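Local coordinates for tail fiber protein (Acinetobacter phage AM24, PDB 5W5P) that probably recognises and depolymerises the capsular polysaccharide of Acinetobacter baumannii as the trimeric tailspike of the phage, at residues A[107-112]-A[141-146]; A[336-341]-A[350-355]; A[340-345]-A[378-383]; A[554-559]-A[590-595]; A[570-575]-A[579-584]. All blocks are in the same frame, centred on the assembly; numbering follows the deposited sequence.

From the N terminus, interaction 1 joins the loop after strand 97-100 to the start of strand 144-147, early among the parallel strands of the beta-helix, closing a loop of 28 residues that contains helix 122-132 and strand 135-140. Interactions 2 and 3 start from the end of strand 331-339 and share Gly340 and Asn341. Interaction 2 closes a short loop through helix 346-349 onto strand 353-354; interaction 3 closes a longer one reaching past strand 365-375, and the Lys350-Asp383 salt bridge joins the two. In the C-terminal beta-rich part, the hairpin of interaction 5 is nested inside the loop closed by interaction 4. The centres of interactions 1 and 4 lie about 94 Å apart.

Interaction 1: residues A[107-112]-A[141-146]; sequences DPCWFG and ADRSFK
At the N-terminal end of the parallel beta-helix, the loop 107-112, with its 3-10 segment, is held to the residue leading into strand 144-147 by a buried salt bridge between Asp107 and Arg143, with Cys109 beside it. The extended arginine chain brings its guanidinium end-on to the carboxylate, and the two planes lie 40° apart. Arg143 NH2 meets Asp107 OD2 at 2.8 Å, within the guanidinium plane and on the syn lone pair of the oxygen. The second bond, Arg143 NH1 to Asp107 OD1 at 2.9 Å, is more bent (144° at the hydrogen), and its acceptor is tilted from the guanidinium plane.

Asp107 OD1 also closes an Asx turn at the start of the 3-10 segment 108-110, accepting from the backbone N of Cys109 at 2.8 Å. The two donors reach this oxygen from opposite faces of the carboxylate, which fixes the rotation of the group. The arginine is gripped further by Phe138 O at NH1 and Gln68 OE1 at NH2, a dense set of acceptors that would be expected to stabilise its positive charge. Asn103 of a second subunit packs against both charged residues.

Cys109 SG, turned opposite its carbonyl carbon (chi1 -81°), reaches over the centre of the guanidinium and stands 3.4 Å from Arg143 CZ. The same sulfur lies at the edge of the Phe145 ring, 3.8 Å from Phe145 CE1.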
# COMPACT_ATOMS: atom_id res chain seq x y z
N ASP A 107 -28.52 -8.72 -21.73
CA ASP A 107 -29.39 -7.78 -21.03
C ASP A 107 -30.56 -8.56 -20.45
O ASP A 107 -31.25 -9.26 -21.21
CB ASP A 107 -29.88 -6.70 -22.01
CG ASP A 107 -30.83 -5.68 -21.40
OD1 ASP A 107 -31.21 -5.77 -20.22
OD2 ASP A 107 -31.19 -4.73 -22.10
N PRO A 108 -30.79 -8.57 -19.13
CA PRO A 108 -31.97 -9.29 -18.62
C PRO A 108 -33.27 -8.79 -19.20
O PRO A 108 -34.27 -9.52 -19.17
CB PRO A 108 -31.92 -9.07 -17.10
CG PRO A 108 -30.51 -8.78 -16.82
CD PRO A 108 -29.97 -8.04 -18.02
N CYS A 109 -33.29 -7.57 -19.74
CA CYS A 109 -34.51 -7.04 -20.33
C CYS A 109 -34.92 -7.79 -21.58
O CYS A 109 -36.11 -7.78 -21.93
CB CYS A 109 -34.36 -5.55 -20.66
SG CYS A 109 -34.57 -4.45 -19.23
N TRP A 110 -33.97 -8.44 -22.26
CA TRP A 110 -34.32 -9.29 -23.39
C TRP A 110 -35.35 -10.35 -23.00
O TRP A 110 -36.23 -10.69 -23.80
CB TRP A 110 -33.06 -9.96 -23.94
CG TRP A 110 -32.05 -9.00 -24.46
CD1 TRP A 110 -32.25 -7.68 -24.75
CD2 TRP A 110 -30.68 -9.28 -24.78
NE1 TRP A 110 -31.08 -7.12 -25.23
CE2 TRP A 110 -30.11 -8.08 -25.25
CE3 TRP A 110 -29.89 -10.43 -24.70
CZ2 TRP A 110 -28.78 -8.01 -25.64
CZ3 TRP A 110 -28.57 -10.35 -25.09
CH2 TRP A 110 -28.02 -9.15 -25.56
N PHE A 111 -35.25 -10.86 -21.78
CA PHE A 111 -36.11 -11.94 -21.30
C PHE A 111 -37.29 -11.44 -20.47
O PHE A 111 -38.06 -12.26 -19.97
CB PHE A 111 -35.30 -12.94 -20.47
CG PHE A 111 -34.14 -13.54 -21.22
CD1 PHE A 111 -32.89 -12.96 -21.17
CD2 PHE A 111 -34.32 -14.68 -21.98
CE1 PHE A 111 -31.82 -13.51 -21.85
CE2 PHE A 111 -33.26 -15.24 -22.67
CZ PHE A 111 -32.01 -14.65 -22.60
N GLY A 112 -37.43 -10.14 -20.30
CA GLY A 112 -38.57 -9.58 -19.61
C GLY A 112 -38.34 -9.13 -18.19
O GLY A 112 -39.32 -9.01 -17.44
N ALA A 141 -29.33 4.25 -16.00
CA ALA A 141 -29.96 4.67 -14.75
C ALA A 141 -31.47 4.76 -14.83
O ALA A 141 -32.13 4.83 -13.79
CB ALA A 141 -29.39 6.02 -14.30
N ASP A 142 -32.05 4.74 -16.03
CA ASP A 142 -33.50 4.75 -16.15
C ASP A 142 -34.13 3.44 -15.70
O ASP A 142 -35.36 3.39 -15.54
CB ASP A 142 -33.90 5.07 -17.59
CG ASP A 142 -34.24 6.54 -17.78
OD1 ASP A 142 -35.26 6.99 -17.22
OD2 ASP A 142 -33.46 7.24 -18.47
N ARG A 143 -33.34 2.39 -15.50
CA ARG A 143 -33.86 1.10 -15.07
C ARG A 143 -33.60 0.89 -13.58
O ARG A 143 -32.57 1.30 -13.05
CB ARG A 143 -33.22 -0.03 -15.87
CG ARG A 143 -33.29 0.16 -17.37
CD ARG A 143 -32.22 -0.67 -18.05
NE ARG A 143 -32.61 -1.09 -19.39
CZ ARG A 143 -32.13 -2.16 -20.00
NH1 ARG A 143 -31.24 -2.94 -19.39
NH2 ARG A 143 -32.54 -2.46 -21.23
N SER A 144 -34.57 0.25 -12.92
CA SER A 144 -34.45 -0.17 -11.52
C SER A 144 -35.03 -1.57 -11.42
O SER A 144 -36.23 -1.75 -11.64
CB SER A 144 -35.18 0.79 -10.58
OG SER A 144 -34.47 2.00 -10.40
N PHE A 145 -34.19 -2.55 -11.12
CA PHE A 145 -34.62 -3.94 -11.04
C PHE A 145 -34.78 -4.36 -9.58
O PHE A 145 -34.27 -3.73 -8.66
CB PHE A 145 -33.61 -4.85 -11.74
CG PHE A 145 -33.38 -4.51 -13.19
CD1 PHE A 145 -34.15 -5.09 -14.19
CD2 PHE A 145 -32.41 -3.59 -13.55
CE1 PHE A 145 -33.94 -4.77 -15.52
CE2 PHE A 145 -32.19 -3.27 -14.88
CZ PHE A 145 -32.96 -3.86 -15.87
N LYS A 146 -35.53 -5.45 -9.38
CA LYS A 146 -35.71 -6.04 -8.06
C LYS A 146 -35.39 -7.52 -8.14
O LYS A 146 -36.03 -8.25 -8.91
CB LYS A 146 -37.13 -5.82 -7.53
CG LYS A 146 -37.42 -6.61 -6.27
CD LYS A 146 -38.51 -5.96 -5.45
CE LYS A 146 -39.88 -6.33 -5.97
NZ LYS A 146 -40.97 -5.61 -5.25

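Interaction 2: residues A[336-341]-A[350-355]; sequences NYFEGN and KCLIEL
The backbones of 336-341 and 350-355 stay well apart, their nearest CA atoms, those of Asn341 and Leu352, being 8.0 Å from each other, so side chains alone bridge the space between strand 331-339 and strand 353-354. Leu352 does most of this work: CD1 meets Phe338 alone, whereas CD2 is shared between Phe338 and Asn341. Its CD1 lies against the root of the Phe338 side chain, 3.7 Å from Phe338 CG and equally close to Phe338 CB, while CD2 approaches the same ring at Phe338 CD1 (4.0 Å). The two side chains slide past each other in opposite directions, and the methyl meets the ring obliquely. At the far end of the ring, Phe338 CZ is 4.4 Å from Ile353 CD1, a looser contact.

These residues point into the interior of the right-handed parallel beta-helix expected of phage tailspikes, where strands 331-339 and 353-354 belong to different groups of stacked parallel strands and their side chains meet in the buried space between. Phe374 and Phe322 continue the aromatic packing around Phe338, the latter edge-to-face, and Trp316 and Leu346 also touch Leu352.

Asn341 crosses Leu352 at about a right angle. Its chi1 of -60°, which sets CG anti to the carbonyl carbon, carries the amide inward, and Asn341 ND2 comes within 3.8 Å of Leu352 CD2. This buried amide is satisfied at both ends by backbone atoms of the neighbouring coil: OD1 accepts from Ser319 N, and ND2 donates to Trp316 O.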
# COMPACT_ATOMS: atom_id res chain seq x y z
N ASN A 336 -5.95 4.61 6.34
CA ASN A 336 -7.38 4.81 6.41
C ASN A 336 -7.71 6.20 6.95
O ASN A 336 -6.90 6.85 7.61
CB ASN A 336 -8.04 3.74 7.29
CG ASN A 336 -8.08 2.39 6.61
OD1 ASN A 336 -8.66 2.25 5.53
ND2 ASN A 336 -7.43 1.40 7.22
N TYR A 337 -8.92 6.66 6.63
CA TYR A 337 -9.42 7.97 7.04
C TYR A 337 -10.67 7.73 7.88
O TYR A 337 -11.73 7.37 7.35
CB TYR A 337 -9.71 8.83 5.81
CG TYR A 337 -10.28 10.21 6.07
CD1 TYR A 337 -11.62 10.39 6.40
CD2 TYR A 337 -9.49 11.35 5.93
CE1 TYR A 337 -12.15 11.64 6.62
CE2 TYR A 337 -10.01 12.61 6.15
CZ TYR A 337 -11.34 12.75 6.49
OH TYR A 337 -11.87 14.01 6.70
N PHE A 338 -10.54 7.91 9.19
CA PHE A 338 -11.66 7.82 10.12
C PHE A 338 -12.00 9.21 10.63
O PHE A 338 -11.10 9.98 11.00
CB PHE A 338 -11.33 6.90 11.29
CG PHE A 338 -10.94 5.51 10.88
CD1 PHE A 338 -11.91 4.58 10.56
CD2 PHE A 338 -9.61 5.13 10.84
CE1 PHE A 338 -11.56 3.28 10.19
CE2 PHE A 338 -9.25 3.84 10.48
CZ PHE A 338 -10.23 2.92 10.15
N GLU A 339 -13.29 9.53 10.66
CA GLU A 339 -13.75 10.85 11.09
C GLU A 339 -15.13 10.75 11.71
O GLU A 339 -16.09 10.36 11.03
CB GLU A 339 -13.77 11.82 9.91
CG GLU A 339 -14.18 13.24 10.28
CD GLU A 339 -13.28 13.85 11.34
OE1 GLU A 339 -12.05 13.68 11.25
OE2 GLU A 339 -13.81 14.49 12.28
N GLY A 340 -15.23 11.10 12.99
CA GLY A 340 -16.50 11.24 13.69
C GLY A 340 -17.44 10.06 13.61
O GLY A 340 -18.58 10.20 13.16
N ASN A 341 -16.99 8.89 14.05
CA ASN A 341 -17.77 7.66 13.98
C ASN A 341 -18.39 7.37 15.35
O ASN A 341 -17.66 7.20 16.33
CB ASN A 341 -16.89 6.50 13.52
CG ASN A 341 -16.29 6.74 12.15
OD1 ASN A 341 -17.00 6.70 11.14
ND2 ASN A 341 -14.99 6.99 12.09
N LYS A 350 -16.85 0.34 21.80
CA LYS A 350 -15.99 1.49 22.10
C LYS A 350 -14.63 1.35 21.43
O LYS A 350 -13.57 1.50 22.05
CB LYS A 350 -15.85 1.69 23.61
CG LYS A 350 -17.15 2.09 24.28
CD LYS A 350 -16.95 2.30 25.76
CE LYS A 350 -18.24 2.73 26.44
NZ LYS A 350 -18.82 3.95 25.82
N CYS A 351 -14.66 1.06 20.13
CA CYS A 351 -13.44 0.95 19.34
C CYS A 351 -13.81 1.04 17.86
O CYS A 351 -14.95 0.74 17.47
CB CYS A 351 -12.69 -0.35 19.63
SG CYS A 351 -13.48 -1.86 19.05
N LEU A 352 -12.85 1.47 17.05
CA LEU A 352 -13.01 1.45 15.61
C LEU A 352 -12.66 0.10 15.02
O LEU A 352 -13.27 -0.32 14.02
CB LEU A 352 -12.14 2.53 14.97
CG LEU A 352 -12.81 3.90 14.84
CD1 LEU A 352 -11.79 4.94 14.42
CD2 LEU A 352 -13.97 3.83 13.85
N ILE A 353 -11.69 -0.60 15.61
CA ILE A 353 -11.26 -1.91 15.14
C ILE A 353 -11.09 -2.81 16.35
O ILE A 353 -10.49 -2.41 17.36
CB ILE A 353 -9.95 -1.83 14.33
CG1 ILE A 353 -10.18 -1.07 13.02
CG2 ILE A 353 -9.42 -3.23 14.05
CD1 ILE A 353 -8.90 -0.71 12.30
N GLU A 354 -11.62 -4.02 16.26
CA GLU A 354 -11.40 -5.06 17.25
C GLU A 354 -10.59 -6.17 16.60
O GLU A 354 -10.91 -6.61 15.50
CB GLU A 354 -12.72 -5.60 17.79
CG GLU A 354 -12.57 -6.89 18.58
CD GLU A 354 -13.91 -7.45 19.03
OE1 GLU A 354 -14.68 -6.71 19.69
OE2 GLU A 354 -14.19 -8.63 18.73
N LEU A 355 -9.52 -6.59 17.27
CA LEU A 355 -8.70 -7.71 16.85
C LEU A 355 -8.73 -8.79 17.93
O LEU A 355 -9.23 -8.58 19.04
CB LEU A 355 -7.25 -7.28 16.58
CG LEU A 355 -7.03 -6.12 15.60
CD1 LEU A 355 -5.55 -5.76 15.49
CD2 LEU A 355 -7.64 -6.42 14.22

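Interaction 3: residues A[340-345]-A[378-383]; sequences GNNTGD and AAYKAD
Asn342 and Tyr380 make the tight part of this contact through a single hydrogen bond: Tyr380 OH donates to Asn342 OD1 across 2.6 Å. The amide and ring planes stand 82° apart and the side chains cross at about a right angle, so that the carbonyl oxygen comes to the edge of the ring and also lies 3.2 Å from Tyr380 CE2. The phenol hydrogen bond has a C=O...O angle of 149°, with the donor tilted out of the carbonyl plane. Asn342 reaches this position with its CG opposite the backbone N (chi1 -171°).

Both segments are loops at the same corner of the beta-helix, following strands 331-339 and 365-375, which pair in parallel; the hydrogen bond thus links the turns of adjacent coils. The tyrosine itself is buried, resting on Leu346 and Pro347 of helix 346-349 and meeting the ring of Tyr386.

The outer side is looser. Asn342 and Ala379 are solvent-exposed, and Asn342 ND2 approaches Ala379 CB only to 4.5 Å. That methyl sits 4.0 Å above the plane of the Tyr380 ring, near its rim. Toward the interior, the backbone oxygen Asn341 O is 3.9 Å from Tyr380 CE2.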
# COMPACT_ATOMS: atom_id res chain seq x y z
N GLY A 340 -15.23 11.10 12.99
CA GLY A 340 -16.50 11.24 13.69
C GLY A 340 -17.44 10.06 13.61
O GLY A 340 -18.58 10.20 13.16
N ASN A 341 -16.99 8.89 14.05
CA ASN A 341 -17.77 7.66 13.98
C ASN A 341 -18.39 7.37 15.35
O ASN A 341 -17.66 7.20 16.33
CB ASN A 341 -16.89 6.50 13.52
CG ASN A 341 -16.29 6.74 12.15
OD1 ASN A 341 -17.00 6.70 11.14
ND2 ASN A 341 -14.99 6.99 12.09
N ASN A 342 -19.72 7.31 15.40
CA ASN A 342 -20.44 7.09 16.65
C ASN A 342 -21.80 6.45 16.43
O ASN A 342 -22.83 7.00 16.86
CB ASN A 342 -20.60 8.41 17.42
CG ASN A 342 -21.15 8.20 18.83
OD1 ASN A 342 -20.95 7.15 19.44
ND2 ASN A 342 -21.85 9.21 19.35
N THR A 343 -21.85 5.30 15.77
CA THR A 343 -23.10 4.58 15.56
C THR A 343 -22.78 3.10 15.41
O THR A 343 -21.63 2.67 15.61
CB THR A 343 -23.87 5.14 14.36
OG1 THR A 343 -25.06 4.37 14.15
CG2 THR A 343 -23.01 5.12 13.11
N GLY A 344 -23.79 2.30 15.06
CA GLY A 344 -23.59 0.87 14.97
C GLY A 344 -23.24 0.27 16.32
O GLY A 344 -23.83 0.61 17.35
N ASP A 345 -22.26 -0.63 16.32
CA ASP A 345 -21.77 -1.25 17.55
C ASP A 345 -20.68 -0.44 18.24
O ASP A 345 -20.25 -0.81 19.34
CB ASP A 345 -21.26 -2.67 17.27
CG ASP A 345 -22.34 -3.60 16.74
OD1 ASP A 345 -23.53 -3.35 17.02
OD2 ASP A 345 -22.00 -4.58 16.05
N ALA A 378 -16.49 13.67 19.54
CA ALA A 378 -16.18 14.25 20.84
C ALA A 378 -16.41 13.26 21.98
O ALA A 378 -15.77 13.38 23.03
CB ALA A 378 -17.01 15.51 21.07
N ALA A 379 -17.28 12.27 21.78
CA ALA A 379 -17.65 11.34 22.84
C ALA A 379 -16.50 10.43 23.26
O ALA A 379 -16.54 9.89 24.38
CB ALA A 379 -18.84 10.50 22.39
N TYR A 380 -15.50 10.22 22.41
CA TYR A 380 -14.46 9.24 22.68
C TYR A 380 -13.09 9.87 22.90
O TYR A 380 -12.10 9.14 23.04
CB TYR A 380 -14.42 8.21 21.55
CG TYR A 380 -15.76 7.56 21.39
CD1 TYR A 380 -16.22 6.67 22.36
CD2 TYR A 380 -16.58 7.85 20.32
CE1 TYR A 380 -17.45 6.08 22.25
CE2 TYR A 380 -17.82 7.26 20.20
CZ TYR A 380 -18.25 6.38 21.17
OH TYR A 380 -19.49 5.78 21.06
N LYS A 381 -13.01 11.20 22.96
CA LYS A 381 -11.76 11.84 23.31
C LYS A 381 -11.40 11.62 24.77
O LYS A 381 -10.22 11.45 25.10
CB LYS A 381 -11.82 13.33 22.99
CG LYS A 381 -11.88 13.63 21.50
CD LYS A 381 -12.08 15.10 21.24
CE LYS A 381 -12.16 15.39 19.74
NZ LYS A 381 -12.44 16.83 19.50
N ALA A 382 -12.40 11.59 25.66
CA ALA A 382 -12.17 11.47 27.10
C ALA A 382 -12.75 10.18 27.69
O ALA A 382 -12.80 10.05 28.92
CB ALA A 382 -12.76 12.68 27.84
N ASP A 383 -13.18 9.25 26.85
CA ASP A 383 -13.73 7.97 27.31
C ASP A 383 -12.58 7.03 27.64
O ASP A 383 -11.94 6.49 26.73
CB ASP A 383 -14.63 7.39 26.22
CG ASP A 383 -15.45 6.20 26.70
OD1 ASP A 383 -15.06 5.55 27.70
OD2 ASP A 383 -16.48 5.90 26.06

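Interaction 4: residues A[554-559]-A[590-595]; sequences TVNNVS and GSLYGA
With chi1 at 179°, Val558 sets CG1 opposite its backbone N and CG2 opposite its carbonyl carbon, while the chi1 of -52° at Tyr593 places CG opposite its own carbonyl carbon and brings the ring end toward 554-559; Val558 CG2 thereby comes within 4.1 Å of Tyr593 CE2. The methyl approaches the ring obliquely. The same branch also lies 4.3 Å from Ser591 CB, so one buried valine methyl touches both Ser591 and Tyr593.

The loop carrying these two is a type I beta turn from Ser591 to Gly594, reinforced by an ST turn in which Ser591 OG accepts from Tyr593 N at 3.2 Å. Opposite it, Asn557 and Val558 form a G1 beta bulge against Asp553 in the small hairpin of strands 551-553 and 558-559. The contact therefore joins the turn and first returning strand residue of that hairpin to the loop before strand 598-608, and Tyr593 OH adds a weak hydrogen bond to Asp553.

Toward solvent, Leu592 CD1 touches the amide end of Asn556, coming 3.8 Å from Asn556 CG. Leu592 turns its other methyl back over its own neighbour: CD2 stands 3.7 Å above the Tyr593 ring plane, toward the rim. Ile527 of a second subunit also packs on Tyr593.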
# COMPACT_ATOMS: atom_id res chain seq x y z
N THR A 554 43.97 -27.11 21.62
CA THR A 554 44.11 -28.32 22.43
C THR A 554 45.28 -29.20 22.00
O THR A 554 45.64 -30.12 22.74
CB THR A 554 42.82 -29.13 22.37
OG1 THR A 554 42.65 -29.65 21.05
CG2 THR A 554 41.63 -28.25 22.72
N VAL A 555 45.87 -28.94 20.83
CA VAL A 555 47.01 -29.75 20.38
C VAL A 555 48.30 -29.21 20.97
O VAL A 555 49.12 -29.96 21.51
CB VAL A 555 47.05 -29.79 18.85
CG1 VAL A 555 48.43 -30.22 18.36
CG2 VAL A 555 45.97 -30.71 18.31
N ASN A 556 48.51 -27.89 20.89
CA ASN A 556 49.72 -27.26 21.39
C ASN A 556 49.54 -26.67 22.79
O ASN A 556 50.50 -26.12 23.34
CB ASN A 556 50.18 -26.17 20.42
CG ASN A 556 50.46 -26.71 19.03
OD1 ASN A 556 49.86 -26.27 18.04
ND2 ASN A 556 51.36 -27.67 18.94
N ASN A 557 48.34 -26.77 23.37
CA ASN A 557 48.04 -26.31 24.72
C ASN A 557 48.30 -24.81 24.87
O ASN A 557 49.17 -24.36 25.62
CB ASN A 557 48.84 -27.11 25.76
CG ASN A 557 48.51 -28.59 25.73
OD1 ASN A 557 47.39 -29.00 26.01
ND2 ASN A 557 49.50 -29.41 25.38
N VAL A 558 47.51 -24.04 24.13
CA VAL A 558 47.58 -22.58 24.14
C VAL A 558 46.26 -22.05 24.67
O VAL A 558 45.19 -22.50 24.26
CB VAL A 558 47.88 -22.02 22.73
CG1 VAL A 558 47.93 -20.51 22.76
CG2 VAL A 558 49.19 -22.59 22.21
N SER A 559 46.34 -21.10 25.60
CA SER A 559 45.16 -20.50 26.21
C SER A 559 45.16 -18.99 25.99
O SER A 559 46.19 -18.38 25.69
CB SER A 559 45.08 -20.81 27.71
OG SER A 559 44.55 -22.11 27.93
N GLY A 590 55.65 -16.54 23.45
CA GLY A 590 56.17 -17.83 23.86
C GLY A 590 55.30 -19.01 23.49
O GLY A 590 55.24 -20.00 24.23
N SER A 591 54.63 -18.94 22.34
CA SER A 591 53.76 -20.00 21.87
C SER A 591 54.04 -20.24 20.39
O SER A 591 54.87 -19.56 19.78
CB SER A 591 52.29 -19.67 22.11
OG SER A 591 51.77 -18.87 21.06
N LEU A 592 53.32 -21.20 19.82
CA LEU A 592 53.46 -21.52 18.40
C LEU A 592 53.12 -20.33 17.51
O LEU A 592 53.75 -20.13 16.47
CB LEU A 592 52.58 -22.72 18.06
CG LEU A 592 52.62 -23.28 16.64
CD1 LEU A 592 52.75 -24.80 16.69
CD2 LEU A 592 51.39 -22.88 15.86
N TYR A 593 52.14 -19.52 17.91
CA TYR A 593 51.64 -18.44 17.07
C TYR A 593 52.44 -17.15 17.18
O TYR A 593 52.18 -16.21 16.42
CB TYR A 593 50.17 -18.17 17.41
CG TYR A 593 49.32 -19.41 17.36
CD1 TYR A 593 48.92 -19.97 16.15
CD2 TYR A 593 48.92 -20.04 18.53
CE1 TYR A 593 48.15 -21.11 16.10
CE2 TYR A 593 48.14 -21.19 18.49
CZ TYR A 593 47.76 -21.72 17.28
OH TYR A 593 46.99 -22.85 17.23
N GLY A 594 53.39 -17.08 18.10
CA GLY A 594 54.17 -15.87 18.25
C GLY A 594 53.55 -14.91 19.25
O GLY A 594 52.74 -15.27 20.10
N ALA A 595 53.95 -13.65 19.12
CA ALA A 595 53.55 -12.61 20.06
C ALA A 595 52.36 -11.82 19.53
O ALA A 595 52.07 -11.82 18.33
CB ALA A 595 54.72 -11.66 20.34

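Interaction 5: residues A[570-575]-A[579-584]; sequences TIERVG and LLKLSG
Backbone hydrogen bonds join Thr570 to Lys581 and Glu572 to Leu579, the two hydrogen-bonded pairs of an antiparallel beta hairpin formed by strands 569-574 and 577-582. Between Thr570 and Lys581 the bonds are Thr570 N to Lys581 O, 2.9 Å, and Lys581 N to Thr570 O, 2.8 Å. Glu572 and Leu579 exchange a similar pair, with Leu579 N to Glu572 O at 2.8 Å. The intervening non-hydrogen-bonded pair is Ile571 with Leu580, flanked by a CH...O contact of 3.1 Å from Ile571 CA to Leu579 O.

The charged contact lies on the face carrying Thr570, Glu572, Leu579 and Lys581. Lys581 and Glu572 both run out extended and cross diagonally, so that Lys581 NZ donates to Glu572 OE1 at 2.7 Å. The ammonium arrives on the anti side of the carboxylate oxygen, 30° out of its plane, and the lysine chain passes close to Thr570 OG1 on the way.

Apolar contacts occupy both faces. On the opposite one, Ile571 and Leu580 lie side by side and point the same way, Ile571 CG2 touching Leu580 CG at 3.8 Å, with Met496 beyond Leu580 and Ala539 beyond Ile571. On the charged face, Val574 CG2 meets Leu579 CD1 at 3.8 Å, near the carboxylate of Glu572.

On one face, then, the side-chain contact is apolar, Ile571 and Leu580 turning toward the neighbouring sheet that holds strands 492-503 and 535-546; the more exposed face mixes a salt bridge with the Val574-Leu579 contact, consistent with a hairpin that covers that sheet.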
# COMPACT_ATOMS: atom_id res chain seq x y z
N THR A 570 43.65 6.56 30.06
CA THR A 570 44.11 7.90 29.77
C THR A 570 43.67 8.28 28.36
O THR A 570 43.58 7.41 27.48
CB THR A 570 45.63 8.02 29.90
OG1 THR A 570 46.26 6.93 29.22
CG2 THR A 570 46.04 8.00 31.37
N ILE A 571 43.40 9.56 28.14
CA ILE A 571 43.05 10.04 26.81
C ILE A 571 43.98 11.19 26.44
O ILE A 571 44.52 11.89 27.30
CB ILE A 571 41.57 10.49 26.69
CG1 ILE A 571 41.27 11.68 27.61
CG2 ILE A 571 40.62 9.33 26.98
CD1 ILE A 571 39.83 12.16 27.51
N GLU A 572 44.17 11.36 25.13
CA GLU A 572 45.04 12.40 24.58
C GLU A 572 44.37 13.00 23.35
O GLU A 572 43.89 12.26 22.49
CB GLU A 572 46.41 11.83 24.22
CG GLU A 572 47.26 12.77 23.38
CD GLU A 572 48.51 12.11 22.83
OE1 GLU A 572 48.58 10.86 22.82
OE2 GLU A 572 49.43 12.84 22.40
N ARG A 573 44.35 14.33 23.28
CA ARG A 573 43.75 15.02 22.14
C ARG A 573 44.80 15.20 21.05
O ARG A 573 45.87 15.77 21.30
CB ARG A 573 43.18 16.38 22.56
CG ARG A 573 42.75 17.24 21.38
CD ARG A 573 42.24 18.61 21.82
NE ARG A 573 40.78 18.67 21.80
CZ ARG A 573 40.06 19.22 20.83
NH1 ARG A 573 40.64 19.77 19.78
NH2 ARG A 573 38.74 19.23 20.92
N VAL A 574 44.50 14.71 19.85
CA VAL A 574 45.36 14.86 18.68
C VAL A 574 44.51 15.50 17.59
O VAL A 574 43.59 14.86 17.06
CB VAL A 574 45.95 13.52 18.22
CG1 VAL A 574 46.78 13.72 16.96
CG2 VAL A 574 46.78 12.90 19.32
N GLY A 575 44.83 16.74 17.25
CA GLY A 575 44.00 17.51 16.34
C GLY A 575 42.61 17.69 16.92
O GLY A 575 42.43 18.37 17.93
N LEU A 579 42.53 9.95 21.58
CA LEU A 579 43.04 8.59 21.67
C LEU A 579 42.78 8.07 23.08
O LEU A 579 43.29 8.64 24.05
CB LEU A 579 44.53 8.55 21.35
CG LEU A 579 45.06 9.36 20.16
CD1 LEU A 579 46.56 9.17 20.04
CD2 LEU A 579 44.37 8.96 18.87
N LEU A 580 42.00 7.00 23.19
CA LEU A 580 41.77 6.35 24.47
C LEU A 580 42.81 5.25 24.66
O LEU A 580 43.07 4.46 23.74
CB LEU A 580 40.36 5.78 24.54
CG LEU A 580 39.22 6.81 24.56
CD1 LEU A 580 38.74 7.11 23.15
CD2 LEU A 580 38.07 6.35 25.44
N LYS A 581 43.42 5.20 25.84
CA LYS A 581 44.53 4.30 26.10
C LYS A 581 44.37 3.62 27.45
O LYS A 581 43.83 4.20 28.40
CB LYS A 581 45.88 5.04 26.08
CG LYS A 581 46.00 6.12 25.02
CD LYS A 581 47.27 6.91 25.22
CE LYS A 581 47.49 7.92 24.12
NZ LYS A 581 48.83 8.55 24.25
N LEU A 582 44.86 2.38 27.53
CA LEU A 582 44.86 1.61 28.77
C LEU A 582 46.29 1.23 29.14
O LEU A 582 47.13 0.97 28.27
CB LEU A 582 44.00 0.35 28.64
CG LEU A 582 42.51 0.59 28.44
CD1 LEU A 582 41.78 -0.72 28.14
CD2 LEU A 582 41.91 1.28 29.66
N SER A 583 46.56 1.19 30.44
CA SER A 583 47.88 0.89 30.96
C SER A 583 47.97 -0.57 31.40
O SER A 583 47.01 -1.35 31.29
CB SER A 583 48.23 1.83 32.12
OG SER A 583 47.25 1.77 33.14
N GLY A 584 49.14 -0.95 31.90
CA GLY A 584 49.36 -2.30 32.38
C GLY A 584 49.36 -3.37 31.31
O GLY A 584 49.01 -4.52 31.59